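Lipoprotein, putative (Bacillus anthracis, PDB 4NOH) is an uncharacterised putative lipoprotein whose molecular role is not established, although a part in binding lipid has been suggested. Local coordinates at residues Ala3-Val15 against Val134-Pro146. Numbering follows the deposited sequence. Where two conformers were deposited one is given.
Sequences ATGIVMYGDETGV and VKTIGLASFKENP
Strands 5-10 and 134-142 run antiparallel, and seven backbone hydrogen bonds link the two segments, from F142 N donating to T4 O (2.9 Å), just before strand 5-10, to T136 N donating to G10 O. Such regular pairing sends residues to two faces, both largely apolar here. On one, the CD1 methyl of I6 meets the F142 ring at CE1, 3.6 Å away, while P146 CB lies over a face of that ring and T4 O sits in plane at its edge. The selenomethionine M8 bends at chi3 (85°), and its CE reaches A140 CB at 3.9 Å. Farther along, V15 CG1, from the helix that follows the strand, packs 3.9 Å from T136 CG2 and rests against the bare backbone of G138, 4.2 Å from its CA. The other face carries V7 between I137 and L139, with V7 CG2 3.8 Å from L139 CD1. K135 bends once, at chi2 (-72°), then runs extended to bring NZ to D11 OD1 at 2.9 Å, from above the carboxylate plane; the same ammonium group also forms a salt bridge with E161. Within the larger mixed sheet, strand 26-39 flanks 134-142 and edge strand 162-166 flanks 5-10, while helix 12-21 starts directly beyond D11 and I109 of strand 107-109 touches V7, Y9 and I137.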
loop_
_atom_site.group_PDB
_atom_site.type_symbol
_atom_site.label_atom_id
_atom_site.label_comp_id
_atom_site.label_asym_id
_atom_site.label_seq_id
_atom_site.Cartn_x
_atom_site.Cartn_y
_atom_site.Cartn_z
ATOM N N ALA A 3 -8.039 -12.320 11.419
ATOM C CA ALA A 3 -7.149 -11.910 10.279
ATOM C C ALA A 3 -5.967 -12.881 10.139
ATOM O O ALA A 3 -5.406 -13.345 11.137
ATOM C CB ALA A 3 -6.662 -10.483 10.470
ATOM N N THR A 4 -5.635 -13.230 8.903
ATOM C CA THR A 4 -4.530 -14.143 8.636
ATOM C C THR A 4 -3.550 -13.526 7.650
ATOM O O THR A 4 -2.611 -14.166 7.210
ATOM C CB THR A 4 -5.038 -15.490 8.088
ATOM O OG1 THR A 4 -5.900 -15.241 6.972
ATOM C CG2 THR A 4 -5.829 -16.232 9.150
ATOM N N GLY A 5 -3.761 -12.265 7.283
ATOM C CA GLY A 5 -2.842 -11.609 6.405
ATOM C C GLY A 5 -1.930 -10.637 7.119
ATOM O O GLY A 5 -2.285 -10.058 8.141
ATOM N N ILE A 6 -0.750 -10.466 6.563
ATOM C CA ILE A 6 0.177 -9.417 7.013
ATOM C C ILE A 6 0.582 -8.590 5.801
ATOM O O ILE A 6 1.035 -9.130 4.770
ATOM C CB ILE A 6 1.442 -9.948 7.711
ATOM C CG1 ILE A 6 1.052 -10.835 8.919
ATOM C CG2 ILE A 6 2.302 -8.770 8.162
ATOM C CD1 ILE A 6 2.200 -11.482 9.686
ATOM N N VAL A 7 0.385 -7.285 5.894
ATOM C CA VAL A 7 0.889 -6.339 4.900
ATOM C C VAL A 7 2.186 -5.777 5.468
ATOM O O VAL A 7 2.229 -5.382 6.631
ATOM C CB VAL A 7 -0.095 -5.202 4.583
ATOM C CG1 VAL A 7 0.562 -4.117 3.724
ATOM C CG2 VAL A 7 -1.337 -5.747 3.881
HETATM N N MSE A 8 3.225 -5.764 4.659
HETATM C CA MSE A 8 4.540 -5.282 5.060
HETATM C C MSE A 8 5.052 -4.307 4.033
HETATM O O MSE A 8 4.705 -4.371 2.847
HETATM C CB MSE A 8 5.509 -6.451 5.260
HETATM C CG MSE A 8 5.620 -7.369 4.068
HETATM SE SE MSE A 8 6.493 -9.086 4.553
HETATM C CE MSE A 8 4.871 -9.963 5.196
ATOM N N TYR A 9 5.922 -3.407 4.473
ATOM C CA TYR A 9 6.426 -2.352 3.643
ATOM C C TYR A 9 7.897 -2.221 3.842
ATOM O O TYR A 9 8.377 -2.282 4.965
ATOM C CB TYR A 9 5.827 -1.002 4.049
ATOM C CG TYR A 9 4.325 -0.939 4.143
ATOM C CD1 TYR A 9 3.674 -1.364 5.294
ATOM C CD2 TYR A 9 3.558 -0.401 3.117
ATOM C CE1 TYR A 9 2.308 -1.254 5.421
ATOM C CE2 TYR A 9 2.168 -0.296 3.223
ATOM C CZ TYR A 9 1.547 -0.741 4.377
ATOM O OH TYR A 9 0.171 -0.681 4.464
ATOM N N GLY A 10 8.627 -1.993 2.765
ATOM C CA GLY A 10 10.080 -1.804 2.939
ATOM C C GLY A 10 10.806 -1.986 1.651
ATOM O O GLY A 10 10.241 -1.867 0.556
ATOM N N ASP A 11 12.102 -2.196 1.753
ATOM C CA ASP A 11 12.860 -2.500 0.553
ATOM C C ASP A 11 12.477 -3.872 0.064
ATOM O O ASP A 11 12.198 -4.760 0.859
ATOM C CB ASP A 11 14.379 -2.500 0.843
ATOM C CG ASP A 11 15.001 -1.146 0.733
ATOM O OD1 ASP A 11 14.272 -0.109 0.590
ATOM O OD2 ASP A 11 16.259 -1.147 0.730
ATOM N N GLU A 12 12.504 -4.062 -1.255
ATOM C CA GLU A 12 12.209 -5.363 -1.825
ATOM C C GLU A 12 12.976 -6.472 -1.134
ATOM O O GLU A 12 12.415 -7.523 -0.846
ATOM C CB GLU A 12 12.469 -5.410 -3.347
ATOM C CG GLU A 12 12.069 -6.773 -3.955
ATOM C CD GLU A 12 12.232 -6.876 -5.473
ATOM O OE1 GLU A 12 12.603 -5.875 -6.110
ATOM O OE2 GLU A 12 11.979 -7.976 -6.029
ATOM N N THR A 13 14.255 -6.252 -0.836
ATOM C CA THR A 13 15.042 -7.340 -0.272
ATOM C C THR A 13 14.551 -7.717 1.118
ATOM O O THR A 13 14.485 -8.882 1.445
ATOM C CB THR A 13 16.541 -7.116 -0.268
ATOM O OG1 THR A 13 17.164 -8.359 0.095
ATOM C CG2 THR A 13 16.907 -6.032 0.671
ATOM N N GLY A 14 14.161 -6.736 1.917
ATOM C CA GLY A 14 13.680 -7.030 3.246
ATOM C C GLY A 14 12.343 -7.748 3.225
ATOM O O GLY A 14 12.103 -8.664 4.002
ATOM N N VAL A 15 11.461 -7.328 2.316
ATOM C CA VAL A 15 10.159 -7.964 2.167
ATOM C C VAL A 15 10.372 -9.391 1.698
ATOM O O VAL A 15 9.797 -10.344 2.256
ATOM C CB VAL A 15 9.258 -7.184 1.176
ATOM C CG1 VAL A 15 8.011 -7.989 0.837
ATOM C CG2 VAL A 15 8.932 -5.824 1.738
ATOM N N VAL A 134 11.991 3.579 -4.734
ATOM C CA VAL A 134 11.056 2.486 -4.880
ATOM C C VAL A 134 11.032 1.636 -3.602
ATOM O O VAL A 134 12.053 1.354 -2.961
ATOM C CB VAL A 134 11.381 1.617 -6.124
ATOM C CG1 VAL A 134 10.545 0.363 -6.142
ATOM C CG2 VAL A 134 11.151 2.388 -7.419
ATOM N N LYS A 135 9.832 1.241 -3.225
ATOM C CA LYS A 135 9.607 0.434 -2.056
ATOM C C LYS A 135 8.656 -0.670 -2.484
ATOM O O LYS A 135 7.958 -0.563 -3.503
ATOM C CB LYS A 135 8.987 1.257 -0.906
ATOM C CG LYS A 135 9.933 2.284 -0.263
ATOM C CD LYS A 135 11.013 1.605 0.597
ATOM C CE LYS A 135 11.861 2.600 1.384
ATOM N NZ LYS A 135 12.983 1.938 2.115
ATOM N N THR A 136 8.633 -1.734 -1.714
ATOM C CA THR A 136 7.752 -2.858 -1.957
ATOM C C THR A 136 6.683 -2.958 -0.874
ATOM O O THR A 136 6.975 -2.789 0.322
ATOM C CB THR A 136 8.565 -4.169 -2.009
ATOM O OG1 THR A 136 9.434 -4.109 -3.136
ATOM C CG2 THR A 136 7.637 -5.380 -2.099
ATOM N N ILE A 137 5.447 -3.172 -1.297
ATOM C CA ILE A 137 4.344 -3.457 -0.427
ATOM C C ILE A 137 4.056 -4.912 -0.638
ATOM O O ILE A 137 3.709 -5.329 -1.738
ATOM C CB ILE A 137 3.078 -2.658 -0.805
ATOM C CG1 ILE A 137 3.328 -1.143 -0.806
ATOM C CG2 ILE A 137 1.905 -3.028 0.092
ATOM C CD1 ILE A 137 2.446 -0.422 -1.785
ATOM N N GLY A 138 4.207 -5.693 0.416
ATOM C CA GLY A 138 3.977 -7.109 0.339
ATOM C C GLY A 138 2.786 -7.553 1.151
ATOM O O GLY A 138 2.543 -7.065 2.246
ATOM N N LEU A 139 1.979 -8.424 0.587
ATOM C CA LEU A 139 0.879 -9.040 1.267
ATOM C C LEU A 139 1.204 -10.517 1.389
ATOM O O LEU A 139 1.449 -11.168 0.401
ATOM C CB LEU A 139 -0.444 -8.859 0.509
ATOM C CG LEU A 139 -1.584 -9.706 1.062
ATOM C CD1 LEU A 139 -1.918 -9.288 2.489
ATOM C CD2 LEU A 139 -2.827 -9.687 0.167
ATOM N N ALA A 140 1.229 -11.040 2.600
ATOM C CA ALA A 140 1.405 -12.475 2.835
ATOM C C ALA A 140 0.150 -13.023 3.526
ATOM O O ALA A 140 -0.255 -12.519 4.587
ATOM C CB ALA A 140 2.609 -12.723 3.701
ATOM N N SER A 141 -0.472 -14.021 2.929
ATOM C CA SER A 141 -1.649 -14.655 3.493
ATOM C C SER A 141 -1.182 -15.960 4.126
ATOM O O SER A 141 -0.652 -16.824 3.446
ATOM C CB SER A 141 -2.705 -14.856 2.405
ATOM O OG SER A 141 -3.055 -13.604 1.786
ATOM N N PHE A 142 -1.339 -16.085 5.443
ATOM C CA PHE A 142 -0.845 -17.244 6.167
ATOM C C PHE A 142 -1.858 -18.369 6.241
ATOM O O PHE A 142 -3.067 -18.127 6.272
ATOM C CB PHE A 142 -0.393 -16.810 7.566
ATOM C CG PHE A 142 0.879 -16.007 7.553
ATOM C CD1 PHE A 142 0.876 -14.665 7.170
ATOM C CD2 PHE A 142 2.095 -16.607 7.868
ATOM C CE1 PHE A 142 2.062 -13.952 7.123
ATOM C CE2 PHE A 142 3.279 -15.889 7.845
ATOM C CZ PHE A 142 3.266 -14.570 7.446
ATOM N N LYS A 143 -1.356 -19.598 6.245
ATOM C CA LYS A 143 -2.208 -20.772 6.349
ATOM C C LYS A 143 -3.008 -20.729 7.634
ATOM O O LYS A 143 -4.191 -21.091 7.656
ATOM C CB LYS A 143 -1.381 -22.058 6.293
ATOM C CG LYS A 143 -0.639 -22.251 4.976
ATOM C CD LYS A 143 0.311 -23.424 5.040
ATOM C CE LYS A 143 1.187 -23.478 3.807
ATOM N NZ LYS A 143 2.153 -24.615 3.898
ATOM N N GLU A 144 -2.366 -20.274 8.701
ATOM C CA GLU A 144 -3.010 -20.176 9.997
ATOM C C GLU A 144 -2.665 -18.858 10.675
ATOM O O GLU A 144 -1.667 -18.209 10.358
ATOM C CB GLU A 144 -2.583 -21.347 10.898
ATOM C CG GLU A 144 -2.753 -22.724 10.252
ATOM C CD GLU A 144 -2.709 -23.901 11.218
ATOM O OE1 GLU A 144 -2.007 -23.838 12.251
ATOM O OE2 GLU A 144 -3.392 -24.918 10.926
ATOM N N ASN A 145 -3.519 -18.473 11.617
ATOM C CA ASN A 145 -3.337 -17.284 12.422
ATOM C C ASN A 145 -1.870 -17.011 12.782
ATOM O O ASN A 145 -1.284 -17.745 13.577
ATOM C CB ASN A 145 -4.099 -17.506 13.743
ATOM C CG ASN A 145 -4.018 -16.320 14.655
ATOM O OD1 ASN A 145 -3.653 -15.223 14.222
ATOM N ND2 ASN A 145 -4.366 -16.519 15.919
ATOM N N PRO A 146 -1.278 -15.938 12.226
ATOM C CA PRO A 146 0.126 -15.581 12.520
ATOM C C PRO A 146 0.265 -14.455 13.549
ATOM O O PRO A 146 1.377 -13.941 13.773
ATOM C CB PRO A 146 0.615 -15.077 11.169
ATOM C CG PRO A 146 -0.579 -14.334 10.656
ATOM C CD PRO A 146 -1.789 -15.123 11.107
HETATM O O HOH W 1 -5.371 -13.001 13.687
HETATM O O HOH W 2 -4.583 -16.192 4.900
HETATM O O HOH W 3 14.160 1.921 -0.786
HETATM O O HOH W 4 12.852 -1.550 -2.860
#